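Local atomic coordinates of putative hydrolase (Shewanella frigidimarina, PDB entry 3LHO), a protein that probably acts as an iron(II)-dependent dioxygenase of the 2-oxoadipate dioxygenase/decarboxylase family. Residues A[179-193]-A[199-213]. Numbering follows the deposited sequence.
Sequences IEDVNQALKQAGFVL and EVKGSPEVLLEQSST
Glu199 meets Lys187 in a salt bridge. Lys187 NZ donates to the syn lone pair of Glu199 OE2 at 2.7 Å; its bond to Glu199 OE1 is weak. The lysine chain bends at chi2 and chi3, which brings NZ round to the carboxylate. Val200 sets CG2 against Ile179 CG2 at 3.9 Å and against Asn183 ND2. Two waters link the carboxylates of Glu209 and Glu180. Glu209 OE1 is also hydrogen-bonded to Tyr240 OH. Ile179 CG1 is anti to the backbone N (chi1 -169°), and this carries CD1 onto the strand backbone, 3.5 Å from Gln210 C. Ser211 OG donates to Asn183 OD1 at 2.9 Å, in the carbonyl plane and on a lone pair. With an alanine at Asn183, the buried Ser211 hydroxyl would probably lose this acceptor and a gap would open beside Val200. Thr213 forms a single backbone bridge with Leu193, their CA atoms 4.2 Å apart. Helix 179-188 runs nearly parallel (8°) to strand 208-212, with axes 9.5 Å apart. That strand is outermost in the mixed sheet and pairs with strand 235-239, which carries the nickel ligand Glu235. Helix 22-32 packs against Leu186 and Thr213.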
loop_
_atom_site.group_PDB
_atom_site.type_symbol
_atom_site.label_atom_id
_atom_site.label_comp_id
_atom_site.label_asym_id
_atom_site.label_seq_id
_atom_site.Cartn_x
_atom_site.Cartn_y
_atom_site.Cartn_z
ATOM N N ILE A 179 17.809 -9.882 4.146
ATOM C CA ILE A 179 16.373 -10.078 4.398
ATOM C C ILE A 179 16.136 -11.330 5.281
ATOM O O ILE A 179 15.301 -11.305 6.206
ATOM C CB ILE A 179 15.515 -10.107 3.047
ATOM C CG1 ILE A 179 14.013 -10.049 3.365
ATOM C CG2 ILE A 179 15.835 -11.351 2.173
ATOM C CD1 ILE A 179 13.109 -9.517 2.249
ATOM N N GLU A 180 16.897 -12.399 5.027
ATOM C CA GLU A 180 16.809 -13.618 5.850
ATOM C C GLU A 180 17.050 -13.328 7.326
ATOM O O GLU A 180 16.424 -13.920 8.178
ATOM C CB GLU A 180 17.763 -14.723 5.379
ATOM C CG GLU A 180 17.457 -15.232 3.973
ATOM C CD GLU A 180 18.077 -14.370 2.868
ATOM O OE1 GLU A 180 18.645 -13.284 3.149
ATOM O OE2 GLU A 180 17.986 -14.778 1.700
ATOM N N ASP A 181 17.960 -12.408 7.625
ATOM C CA ASP A 181 18.263 -12.095 9.010
ATOM C C ASP A 181 17.166 -11.254 9.625
ATOM O O ASP A 181 16.837 -11.427 10.787
ATOM C CB ASP A 181 19.614 -11.393 9.109
ATOM C CG ASP A 181 20.756 -12.298 8.681
ATOM O OD1 ASP A 181 20.753 -13.474 9.100
ATOM O OD2 ASP A 181 21.620 -11.855 7.907
ATOM N N VAL A 182 16.580 -10.352 8.853
ATOM C CA VAL A 182 15.411 -9.584 9.363
ATOM C C VAL A 182 14.257 -10.540 9.651
ATOM O O VAL A 182 13.592 -10.461 10.689
ATOM C CB VAL A 182 14.958 -8.520 8.348
ATOM C CG1 VAL A 182 13.651 -7.823 8.807
ATOM C CG2 VAL A 182 16.101 -7.504 8.127
ATOM N N ASN A 183 14.010 -11.441 8.711
ATOM C CA ASN A 183 12.936 -12.429 8.855
ATOM C C ASN A 183 13.119 -13.278 10.101
ATOM O O ASN A 183 12.143 -13.559 10.818
ATOM C CB ASN A 183 12.831 -13.311 7.595
ATOM C CG ASN A 183 12.131 -12.607 6.440
ATOM O OD1 ASN A 183 11.626 -11.483 6.595
ATOM N ND2 ASN A 183 12.074 -13.267 5.271
ATOM N N GLN A 184 14.362 -13.647 10.392
ATOM C CA GLN A 184 14.639 -14.473 11.564
ATOM C C GLN A 184 14.346 -13.688 12.848
ATOM O O GLN A 184 13.717 -14.227 13.752
ATOM C CB GLN A 184 16.072 -15.023 11.537
ATOM C CG GLN A 184 16.363 -16.146 12.545
ATOM C CD GLN A 184 15.341 -17.283 12.474
ATOM O OE1 GLN A 184 14.976 -17.748 11.390
ATOM N NE2 GLN A 184 14.841 -17.697 13.630
ATOM N N ALA A 185 14.748 -12.414 12.910
ATOM C CA ALA A 185 14.476 -11.558 14.086
ATOM C C ALA A 185 12.972 -11.390 14.316
ATOM O O ALA A 185 12.502 -11.288 15.453
ATOM C CB ALA A 185 15.130 -10.169 13.931
ATOM N N LEU A 186 12.227 -11.288 13.222
ATOM C CA LEU A 186 10.786 -11.125 13.311
ATOM C C LEU A 186 10.154 -12.392 13.892
ATOM O O LEU A 186 9.324 -12.313 14.787
ATOM C CB LEU A 186 10.191 -10.856 11.935
ATOM C CG LEU A 186 10.648 -9.559 11.269
ATOM C CD1 LEU A 186 9.980 -9.438 9.904
ATOM C CD2 LEU A 186 10.362 -8.375 12.182
ATOM N N LYS A 187 10.548 -13.542 13.366
ATOM C CA LYS A 187 10.020 -14.824 13.891
ATOM C C LYS A 187 10.403 -15.052 15.361
ATOM O O LYS A 187 9.553 -15.449 16.160
ATOM C CB LYS A 187 10.474 -15.989 13.023
ATOM C CG LYS A 187 9.731 -16.022 11.693
ATOM C CD LYS A 187 10.637 -16.371 10.549
ATOM C CE LYS A 187 10.846 -17.824 10.397
ATOM N NZ LYS A 187 11.598 -18.080 9.179
ATOM N N GLN A 188 11.659 -14.775 15.709
ATOM C CA GLN A 188 12.128 -14.869 17.107
ATOM C C GLN A 188 11.337 -13.942 18.047
ATOM O O GLN A 188 11.084 -14.303 19.201
ATOM C CB GLN A 188 13.622 -14.569 17.214
ATOM C CG GLN A 188 14.516 -15.731 16.745
ATOM C CD GLN A 188 15.996 -15.356 16.651
ATOM O OE1 GLN A 188 16.401 -14.233 16.978
ATOM N NE2 GLN A 188 16.809 -16.298 16.181
ATOM N N ALA A 189 10.910 -12.780 17.552
ATOM C CA ALA A 189 10.078 -11.851 18.351
ATOM C C ALA A 189 8.581 -12.226 18.369
ATOM O O ALA A 189 7.759 -11.522 18.977
ATOM C CB ALA A 189 10.257 -10.402 17.844
ATOM N N GLY A 190 8.213 -13.295 17.667
ATOM C CA GLY A 190 6.862 -13.845 17.750
ATOM C C GLY A 190 5.901 -13.353 16.697
ATOM O O GLY A 190 4.697 -13.471 16.870
ATOM N N PHE A 191 6.421 -12.791 15.599
ATOM C CA PHE A 191 5.592 -12.424 14.457
ATOM C C PHE A 191 5.583 -13.578 13.471
ATOM O O PHE A 191 6.540 -14.318 13.414
ATOM C CB PHE A 191 6.111 -11.119 13.812
ATOM C CG PHE A 191 5.977 -9.961 14.721
ATOM C CD1 PHE A 191 4.748 -9.343 14.881
ATOM C CD2 PHE A 191 7.038 -9.556 15.505
ATOM C CE1 PHE A 191 4.600 -8.309 15.777
ATOM C CE2 PHE A 191 6.891 -8.522 16.413
ATOM C CZ PHE A 191 5.672 -7.899 16.544
ATOM N N VAL A 192 4.473 -13.738 12.752
ATOM C CA VAL A 192 4.381 -14.733 11.695
ATOM C C VAL A 192 4.424 -14.047 10.330
ATOM O O VAL A 192 3.791 -13.018 10.097
ATOM C CB VAL A 192 3.124 -15.655 11.836
ATOM C CG1 VAL A 192 1.855 -14.851 11.869
ATOM C CG2 VAL A 192 3.078 -16.698 10.717
ATOM N N LEU A 193 5.197 -14.643 9.433
ATOM C CA LEU A 193 5.413 -14.122 8.108
ATOM C C LEU A 193 4.536 -14.800 7.094
ATOM O O LEU A 193 4.180 -15.971 7.275
ATOM C CB LEU A 193 6.876 -14.380 7.721
ATOM C CG LEU A 193 7.886 -13.781 8.707
ATOM C CD1 LEU A 193 9.302 -13.962 8.213
ATOM C CD2 LEU A 193 7.614 -12.285 8.940
ATOM N N GLU A 199 9.034 -17.503 2.034
ATOM C CA GLU A 199 9.105 -16.378 2.975
ATOM C C GLU A 199 9.801 -15.160 2.348
ATOM O O GLU A 199 9.611 -14.046 2.819
ATOM C CB GLU A 199 9.891 -16.737 4.220
ATOM C CG GLU A 199 9.217 -17.604 5.228
ATOM C CD GLU A 199 9.980 -17.584 6.552
ATOM O OE1 GLU A 199 11.159 -17.156 6.568
ATOM O OE2 GLU A 199 9.395 -17.952 7.584
ATOM N N VAL A 200 10.659 -15.400 1.351
ATOM C CA VAL A 200 11.332 -14.335 0.603
ATOM C C VAL A 200 10.909 -14.464 -0.835
ATOM O O VAL A 200 11.018 -15.535 -1.406
ATOM C CB VAL A 200 12.892 -14.430 0.655
ATOM C CG1 VAL A 200 13.519 -13.359 -0.213
ATOM C CG2 VAL A 200 13.411 -14.350 2.086
ATOM N N LYS A 201 10.391 -13.383 -1.401
ATOM C CA LYS A 201 10.027 -13.326 -2.808
ATOM C C LYS A 201 11.141 -12.590 -3.545
ATOM O O LYS A 201 11.585 -11.520 -3.110
ATOM C CB LYS A 201 8.693 -12.588 -2.999
ATOM C CG LYS A 201 7.450 -13.413 -2.664
ATOM C CD LYS A 201 7.238 -13.617 -1.159
ATOM C CE LYS A 201 5.806 -14.130 -0.880
ATOM N NZ LYS A 201 5.601 -14.647 0.514
ATOM N N GLY A 202 11.615 -13.185 -4.634
ATOM C CA GLY A 202 12.694 -12.619 -5.427
ATOM C C GLY A 202 14.027 -13.065 -4.882
ATOM O O GLY A 202 14.103 -14.007 -4.095
ATOM N N SER A 203 15.091 -12.397 -5.314
ATOM C CA SER A 203 16.446 -12.896 -5.114
ATOM C C SER A 203 17.406 -11.782 -5.483
ATOM O O SER A 203 16.990 -10.823 -6.135
ATOM C CB SER A 203 16.719 -14.117 -6.011
ATOM O OG SER A 203 16.680 -13.767 -7.395
ATOM N N PRO A 204 18.692 -11.908 -5.093
ATOM C CA PRO A 204 19.665 -10.922 -5.556
ATOM C C PRO A 204 19.741 -10.840 -7.078
ATOM O O PRO A 204 19.984 -9.764 -7.637
ATOM C CB PRO A 204 20.993 -11.431 -4.970
ATOM C CG PRO A 204 20.570 -12.203 -3.732
ATOM C CD PRO A 204 19.279 -12.854 -4.125
ATOM N N GLU A 205 19.519 -11.967 -7.737
ATOM C CA GLU A 205 19.644 -12.033 -9.182
ATOM C C GLU A 205 18.552 -11.257 -9.916
ATOM O O GLU A 205 18.761 -10.878 -11.061
ATOM C CB GLU A 205 19.634 -13.483 -9.645
ATOM C CG GLU A 205 20.860 -14.302 -9.198
ATOM C CD GLU A 205 20.915 -14.569 -7.686
ATOM O OE1 GLU A 205 19.869 -14.899 -7.095
ATOM O OE2 GLU A 205 22.012 -14.454 -7.090
ATOM N N VAL A 206 17.395 -11.042 -9.280
ATOM C CA VAL A 206 16.332 -10.217 -9.863
ATOM C C VAL A 206 16.282 -8.838 -9.220
ATOM O O VAL A 206 15.321 -8.077 -9.431
ATOM C CB VAL A 206 14.934 -10.927 -9.828
ATOM C CG1 VAL A 206 14.995 -12.241 -10.659
ATOM C CG2 VAL A 206 14.449 -11.213 -8.401
ATOM N N LEU A 207 17.326 -8.536 -8.438
ATOM C CA LEU A 207 17.621 -7.195 -7.912
ATOM C C LEU A 207 16.639 -6.671 -6.838
ATOM O O LEU A 207 16.671 -5.489 -6.472
ATOM C CB LEU A 207 17.741 -6.182 -9.045
ATOM C CG LEU A 207 18.708 -6.535 -10.163
ATOM C CD1 LEU A 207 18.633 -5.440 -11.211
ATOM C CD2 LEU A 207 20.138 -6.722 -9.663
ATOM N N LEU A 208 15.797 -7.560 -6.326
ATOM C CA LEU A 208 14.771 -7.193 -5.361
ATOM C C LEU A 208 14.365 -8.405 -4.536
ATOM O O LEU A 208 14.073 -9.470 -5.080
ATOM C CB LEU A 208 13.537 -6.583 -6.063
ATOM C CG LEU A 208 12.349 -6.186 -5.167
ATOM C CD1 LEU A 208 12.789 -5.105 -4.211
ATOM C CD2 LEU A 208 11.126 -5.692 -5.987
ATOM N N GLU A 209 14.345 -8.237 -3.216
ATOM C CA GLU A 209 13.835 -9.269 -2.317
ATOM C C GLU A 209 12.816 -8.646 -1.407
ATOM O O GLU A 209 13.067 -7.574 -0.882
ATOM C CB GLU A 209 14.943 -9.868 -1.463
ATOM C CG GLU A 209 15.948 -10.715 -2.214
ATOM C CD GLU A 209 17.191 -11.024 -1.371
ATOM O OE1 GLU A 209 17.767 -10.112 -0.747
ATOM O OE2 GLU A 209 17.591 -12.196 -1.322
ATOM N N GLN A 210 11.682 -9.316 -1.198
ATOM C CA GLN A 210 10.639 -8.797 -0.321
ATOM C C GLN A 210 10.095 -9.894 0.568
ATOM O O GLN A 210 10.128 -11.073 0.211
ATOM C CB GLN A 210 9.497 -8.148 -1.124
ATOM C CG GLN A 210 9.894 -6.894 -1.898
ATOM C CD GLN A 210 8.731 -6.250 -2.655
ATOM O OE1 GLN A 210 8.252 -6.790 -3.639
ATOM N NE2 GLN A 210 8.288 -5.094 -2.197
ATOM N N SER A 211 9.633 -9.491 1.745
ATOM C CA SER A 211 8.963 -10.386 2.672
ATOM C C SER A 211 7.910 -9.553 3.379
ATOM O O SER A 211 7.914 -8.325 3.244
ATOM C CB SER A 211 9.980 -10.946 3.676
ATOM O OG SER A 211 10.445 -9.910 4.514
ATOM N N SER A 212 6.973 -10.211 4.057
ATOM C CA SER A 212 5.911 -9.518 4.777
ATOM C C SER A 212 5.373 -10.315 5.940
ATOM O O SER A 212 5.424 -11.536 5.961
ATOM C CB SER A 212 4.725 -9.139 3.852
ATOM O OG SER A 212 4.231 -10.253 3.110
ATOM N N THR A 213 4.818 -9.591 6.902
ATOM C CA THR A 213 4.015 -10.186 7.934
ATOM C C THR A 213 2.739 -10.720 7.319
ATOM O O THR A 213 2.350 -10.360 6.216
ATOM C CB THR A 213 3.630 -9.143 8.995
ATOM O OG1 THR A 213 2.906 -8.077 8.373
ATOM C CG2 THR A 213 4.855 -8.594 9.663
HETATM O O HOH W 1 19.021 -10.445 1.530
HETATM O O HOH W 2 19.708 -12.871 0.665
#